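Local coordinates for extracellular ligand-binding receptor (Verminephrobacter eiseniae, PDB 4M88), which probably captures an amino acid outside the cytoplasmic membrane and delivers it to an ABC transporter, as solute-binding proteins of the leucine-binding family do, at residues 143-148 and 197-202; 189-194 and 216-221. One frame throughout, in Å; residues are numbered along the deposited sequence.

Contact 1: residues 143-148 and 197-202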
loop_
_atom_site.group_PDB
_atom_site.type_symbol
_atom_site.label_atom_id
_atom_site.label_comp_id
_atom_site.label_asym_id
_atom_site.label_seq_id
_atom_site.Cartn_x
_atom_site.Cartn_y
_atom_site.Cartn_z
ATOM N N LYS A 143 12.380 23.527 6.772
ATOM C CA LYS A 143 12.005 22.898 8.033
ATOM C C LYS A 143 10.768 22.016 7.894
ATOM O O LYS A 143 9.696 22.482 7.492
ATOM C CB LYS A 143 11.790 23.936 9.132
ATOM C CG LYS A 143 11.414 23.313 10.465
ATOM C CD LYS A 143 11.473 24.327 11.598
ATOM C CE LYS A 143 11.250 23.643 12.937
ATOM N NZ LYS A 143 11.586 24.512 14.097
ATOM N N LEU A 144 10.934 20.740 8.235
ATOM C CA LEU A 144 9.880 19.735 8.104
ATOM C C LEU A 144 9.572 19.113 9.452
ATOM O O LEU A 144 10.483 18.858 10.236
ATOM C CB LEU A 144 10.342 18.618 7.175
ATOM C CG LEU A 144 10.074 18.737 5.680
ATOM C CD1 LEU A 144 10.686 17.545 4.936
ATOM C CD2 LEU A 144 8.572 18.810 5.428
ATOM N N ALA A 145 8.295 18.870 9.726
ATOM C CA ALA A 145 7.908 18.096 10.898
ATOM C C ALA A 145 7.319 16.772 10.421
ATOM O O ALA A 145 6.749 16.702 9.335
ATOM C CB ALA A 145 6.882 18.850 11.723
ATOM N N THR A 146 7.458 15.725 11.226
ATOM C CA THR A 146 6.813 14.444 10.924
ATOM C C THR A 146 5.960 14.042 12.117
ATOM O O THR A 146 6.432 14.081 13.252
ATOM C CB THR A 146 7.827 13.324 10.671
ATOM O OG1 THR A 146 8.706 13.697 9.603
ATOM C CG2 THR A 146 7.110 12.009 10.318
ATOM N N LEU A 147 4.705 13.687 11.859
ATOM C CA LEU A 147 3.827 13.122 12.886
ATOM C C LEU A 147 3.742 11.630 12.625
ATOM O O LEU A 147 3.336 11.232 11.537
ATOM C CB LEU A 147 2.437 13.735 12.780
ATOM C CG LEU A 147 1.345 13.137 13.678
ATOM C CD1 LEU A 147 1.708 13.333 15.151
ATOM C CD2 LEU A 147 -0.012 13.774 13.387
ATOM N N TYR A 148 4.136 10.786 13.583
ATOM C CA TYR A 148 4.110 9.344 13.301
ATOM C C TYR A 148 3.550 8.531 14.460
ATOM O O TYR A 148 3.685 8.909 15.615
ATOM C CB TYR A 148 5.499 8.830 12.880
ATOM C CG TYR A 148 6.518 8.798 13.993
ATOM C CD1 TYR A 148 6.844 7.600 14.617
ATOM C CD2 TYR A 148 7.150 9.958 14.416
ATOM C CE1 TYR A 148 7.766 7.552 15.635
ATOM C CE2 TYR A 148 8.085 9.922 15.442
ATOM C CZ TYR A 148 8.386 8.705 16.036
ATOM O OH TYR A 148 9.307 8.632 17.053
ATOM N N LEU A 197 6.001 24.479 16.182
ATOM C CA LEU A 197 7.347 24.290 15.620
ATOM C C LEU A 197 7.758 25.251 14.505
ATOM O O LEU A 197 8.946 25.399 14.228
ATOM C CB LEU A 197 7.513 22.855 15.119
ATOM C CG LEU A 197 7.338 21.798 16.201
ATOM C CD1 LEU A 197 7.647 20.413 15.667
ATOM C CD2 LEU A 197 8.231 22.136 17.360
ATOM N N GLY A 198 6.794 25.884 13.850
ATOM C CA GLY A 198 7.119 26.744 12.722
ATOM C C GLY A 198 7.661 25.961 11.538
ATOM O O GLY A 198 8.485 26.463 10.765
ATOM N N ALA A 199 7.199 24.721 11.394
ATOM C CA ALA A 199 7.570 23.915 10.241
ATOM C C ALA A 199 6.800 24.394 9.015
ATOM O O ALA A 199 5.686 24.909 9.136
ATOM C CB ALA A 199 7.295 22.443 10.501
ATOM N N GLN A 200 7.391 24.214 7.837
ATOM C CA GLN A 200 6.758 24.637 6.594
ATOM C C GLN A 200 5.894 23.548 5.961
ATOM O O GLN A 200 5.077 23.826 5.077
ATOM C CB GLN A 200 7.824 25.106 5.612
ATOM C CG GLN A 200 8.548 26.339 6.069
ATOM C CD GLN A 200 9.893 26.475 5.405
ATOM O OE1 GLN A 200 10.758 25.626 5.583
ATOM N NE2 GLN A 200 10.074 27.535 4.615
ATOM N N GLY A 201 6.073 22.317 6.417
ATOM C CA GLY A 201 5.303 21.196 5.910
ATOM C C GLY A 201 5.327 20.094 6.945
ATOM O O GLY A 201 6.217 20.076 7.808
ATOM N N VAL A 202 4.347 19.192 6.887
ATOM C CA VAL A 202 4.254 18.110 7.864
ATOM C C VAL A 202 3.969 16.783 7.179
ATOM O O VAL A 202 2.994 16.670 6.426
ATOM C CB VAL A 202 3.124 18.351 8.895
ATOM C CG1 VAL A 202 3.179 17.279 9.990
ATOM C CG2 VAL A 202 3.223 19.741 9.522
#

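Contact 2: residues 189-194 and 216-221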
loop_
_atom_site.group_PDB
_atom_site.type_symbol
_atom_site.label_atom_id
_atom_site.label_comp_id
_atom_site.label_asym_id
_atom_site.label_seq_id
_atom_site.Cartn_x
_atom_site.Cartn_y
_atom_site.Cartn_z
ATOM N N ALA A 189 -2.765 16.453 21.307
ATOM C CA ALA A 189 -1.571 16.939 21.983
ATOM C C ALA A 189 -0.389 16.980 21.014
ATOM O O ALA A 189 0.400 17.929 21.018
ATOM C CB ALA A 189 -1.255 16.064 23.191
ATOM N N ALA A 190 -0.264 15.945 20.187
ATOM C CA ALA A 190 0.811 15.897 19.209
ATOM C C ALA A 190 0.670 17.035 18.208
ATOM O O ALA A 190 1.671 17.619 17.781
ATOM C CB ALA A 190 0.829 14.540 18.484
ATOM N N ALA A 191 -0.570 17.335 17.824
ATOM C CA ALA A 191 -0.827 18.383 16.844
ATOM C C ALA A 191 -0.493 19.757 17.409
ATOM O O ALA A 191 0.033 20.614 16.696
ATOM C CB ALA A 191 -2.278 18.328 16.360
ATOM N N ARG A 192 -0.805 19.963 18.686
ATOM C CA ARG A 192 -0.441 21.206 19.373
ATOM C C ARG A 192 1.072 21.395 19.405
ATOM O O ARG A 192 1.561 22.516 19.233
ATOM C CB ARG A 192 -1.006 21.250 20.796
ATOM C CG ARG A 192 -2.369 21.918 20.899
ATOM C CD ARG A 192 -2.746 22.235 22.350
ATOM N NE ARG A 192 -1.584 22.324 23.235
ATOM C CZ ARG A 192 -1.616 22.823 24.472
ATOM N NH1 ARG A 192 -2.749 23.301 24.973
ATOM N NH2 ARG A 192 -0.510 22.855 25.207
ATOM N N GLN A 193 1.813 20.310 19.635
ATOM C CA GLN A 193 3.277 20.381 19.605
ATOM C C GLN A 193 3.769 20.766 18.217
ATOM O O GLN A 193 4.625 21.637 18.074
ATOM C CB GLN A 193 3.905 19.048 20.031
ATOM C CG GLN A 193 5.414 18.928 19.735
ATOM C CD GLN A 193 6.311 19.557 20.806
ATOM O OE1 GLN A 193 5.830 20.159 21.763
ATOM N NE2 GLN A 193 7.625 19.412 20.639
ATOM N N ILE A 194 3.218 20.121 17.192
ATOM C CA ILE A 194 3.626 20.413 15.816
ATOM C C ILE A 194 3.303 21.855 15.444
ATOM O O ILE A 194 4.093 22.533 14.788
ATOM C CB ILE A 194 3.009 19.413 14.829
ATOM C CG1 ILE A 194 3.672 18.049 15.034
ATOM C CG2 ILE A 194 3.170 19.890 13.369
ATOM C CD1 ILE A 194 3.018 16.922 14.306
ATOM N N ALA A 216 -6.827 15.433 10.519
ATOM C CA ALA A 216 -7.908 16.195 11.135
ATOM C C ALA A 216 -7.398 16.937 12.360
ATOM O O ALA A 216 -7.763 18.092 12.585
ATOM C CB ALA A 216 -9.063 15.295 11.498
ATOM N N ALA A 217 -6.554 16.274 13.146
ATOM C CA ALA A 217 -6.006 16.884 14.352
ATOM C C ALA A 217 -5.112 18.073 14.012
ATOM O O ALA A 217 -5.166 19.116 14.682
ATOM C CB ALA A 217 -5.241 15.856 15.163
ATOM N N LEU A 218 -4.282 17.912 12.986
ATOM C CA LEU A 218 -3.426 19.006 12.537
ATOM C C LEU A 218 -4.251 20.214 12.061
ATOM O O LEU A 218 -3.982 21.342 12.473
ATOM C CB LEU A 218 -2.446 18.531 11.458
ATOM C CG LEU A 218 -1.320 17.608 11.931
ATOM C CD1 LEU A 218 -0.627 16.947 10.745
ATOM C CD2 LEU A 218 -0.295 18.370 12.795
ATOM N N ARG A 219 -5.257 19.984 11.220
ATOM C CA ARG A 219 -6.106 21.077 10.743
ATOM C C ARG A 219 -6.810 21.777 11.909
ATOM O O ARG A 219 -6.890 23.007 11.952
ATOM C CB ARG A 219 -7.147 20.585 9.724
ATOM C CG ARG A 219 -6.588 20.125 8.392
ATOM C CD ARG A 219 -5.506 21.035 7.860
ATOM N NE ARG A 219 -5.227 20.757 6.452
ATOM C CZ ARG A 219 -4.097 21.087 5.824
ATOM N NH1 ARG A 219 -3.110 21.706 6.474
ATOM N NH2 ARG A 219 -3.952 20.801 4.536
ATOM N N LYS A 220 -7.296 20.992 12.867
ATOM C CA LYS A 220 -7.941 21.558 14.054
ATOM C C LYS A 220 -6.974 22.360 14.931
ATOM O O LYS A 220 -7.391 23.266 15.651
ATOM C CB LYS A 220 -8.600 20.462 14.885
ATOM C CG LYS A 220 -9.977 20.098 14.388
ATOM C CD LYS A 220 -10.686 19.162 15.350
ATOM C CE LYS A 220 -12.191 19.209 15.142
ATOM N NZ LYS A 220 -12.858 18.042 15.792
ATOM N N ALA A 221 -5.687 22.029 14.865
ATOM C CA ALA A 221 -4.674 22.782 15.601
ATOM C C ALA A 221 -4.166 23.970 14.786
ATOM O O ALA A 221 -3.168 24.587 15.147
ATOM C CB ALA A 221 -3.520 21.883 16.016
#

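Contact 1: residues 143-148 and 197-202
Lys143, at the start of its strand, lays its side chain along the turn that leads residues 197-202 into the neighbouring strand, and it is gripped there at both backbone and side chain. With CG anti to the backbone N (chi1 -179°) and every later torsion near trans, the chain runs out straight. Lys143 CB lies 4.1 Å from Gln200 OE1, CG passes over Ala199 CA, and CD draws level with the carbonyl oxygens of Leu197 and Gly198. CE then brushes Leu197 O, and Lys143 NZ closes on Leu197 O at 2.8 Å, in the carbonyl plane. The ammonium group also has a long, weak ion pair with Glu174. Gly198, the first residue to leave helical geometry, has positive phi, in the turn that leads to the strand. These are neighbouring parallel strands of the mixed sheet in one lobe of a periplasmic binding protein, joined here near their N-terminal ends. Gln200 N donates to Lys143 O at 2.9 Å, while Gln200 OE1 accepts from Lys143 N nearly head-on (C=O...N 163°) and from Ser142 N as well. Further along, Ala145 N donates to Gly201 O at 3.1 Å in an almost straight bond, and Val202 CA sends a CA-H...O contact to Ala145 O. On the face carrying Ala145 and Val202, Ala145 CB rests 3.8 Å from Ala199 CB, with Leu197 CD1 at its flank.

Contact 2: residues 189-194 and 216-221
Ala191 points its single methyl toward helix 208-220 and fits among Ala217, Leu218 and Ala221. Ala191 CB stands 3.4 Å from Ala217 O. The methyls of Ala217 and Ala221, one turn apart, touch it as well, Ala221 CB at 3.8 Å from Ala191 CB, so one carbon meets both a backbone carbonyl and two side chains. Side chains this short let the axes of the two short segments approach to 8.5 Å. Ala221, the first residue past the helical run of 216-220, still aims its CB at the partner and touches the backbone of Ala191 and Arg192. The branched residues meet lower down, toward the sheet. Leu218 leaves its helix alongside the interface; CG lies anti to its carbonyl carbon (chi1 -71°) and CD1 continues the extended chain, leaving CD2 as the branch that reaches the other helix. Both helices belong to the alpha/beta sandwich of a periplasmic binding protein lobe, where they pack side by side on one face of the parallel part of the sheet, their segments crossing at -51°. Ile194 receives Leu218 with two of its ends: Ile194 CG2, anti to the backbone N, lies 3.8 Å from Leu218 CD2, and CD1, at the end of the extended CG1 arm, lies 3.9 Å from the same methyl. The two side chains are thus set aslant, one leucine methyl against both branches of the isoleucine. Further round helix 208-220, Arg219 turns away from the interface and is hydrogen-bonded through its guanidinium to the carbonyls of Gly246, Val223 and Gln225.

How the contacts relate
Contact 1 joins two neighbouring strands and contact 2 two helices lying over them, their centres about 11 Å apart. The chain interleaves them: helix 184-195 leads through the Leu197-Gln200 turn into strand 201-205, which is followed by helix 208-220, an alpha-beta-alpha succession with strand 143-149 beside strand 201-205. Leu147 and Val202 form the seam between the layers. Leu147 CB packs 3.6 Å from Ile194 CD1 and Leu147 CD1 lies 3.7 Å from Ala190 CB; Val202 divides its branches, CG2 to Ile194 CG2 and CG1 to Leu218 CD1, each at 3.9 Å. Both contacts lie in the same lobe, their centres about 23 and 25 Å from the centre of the chain.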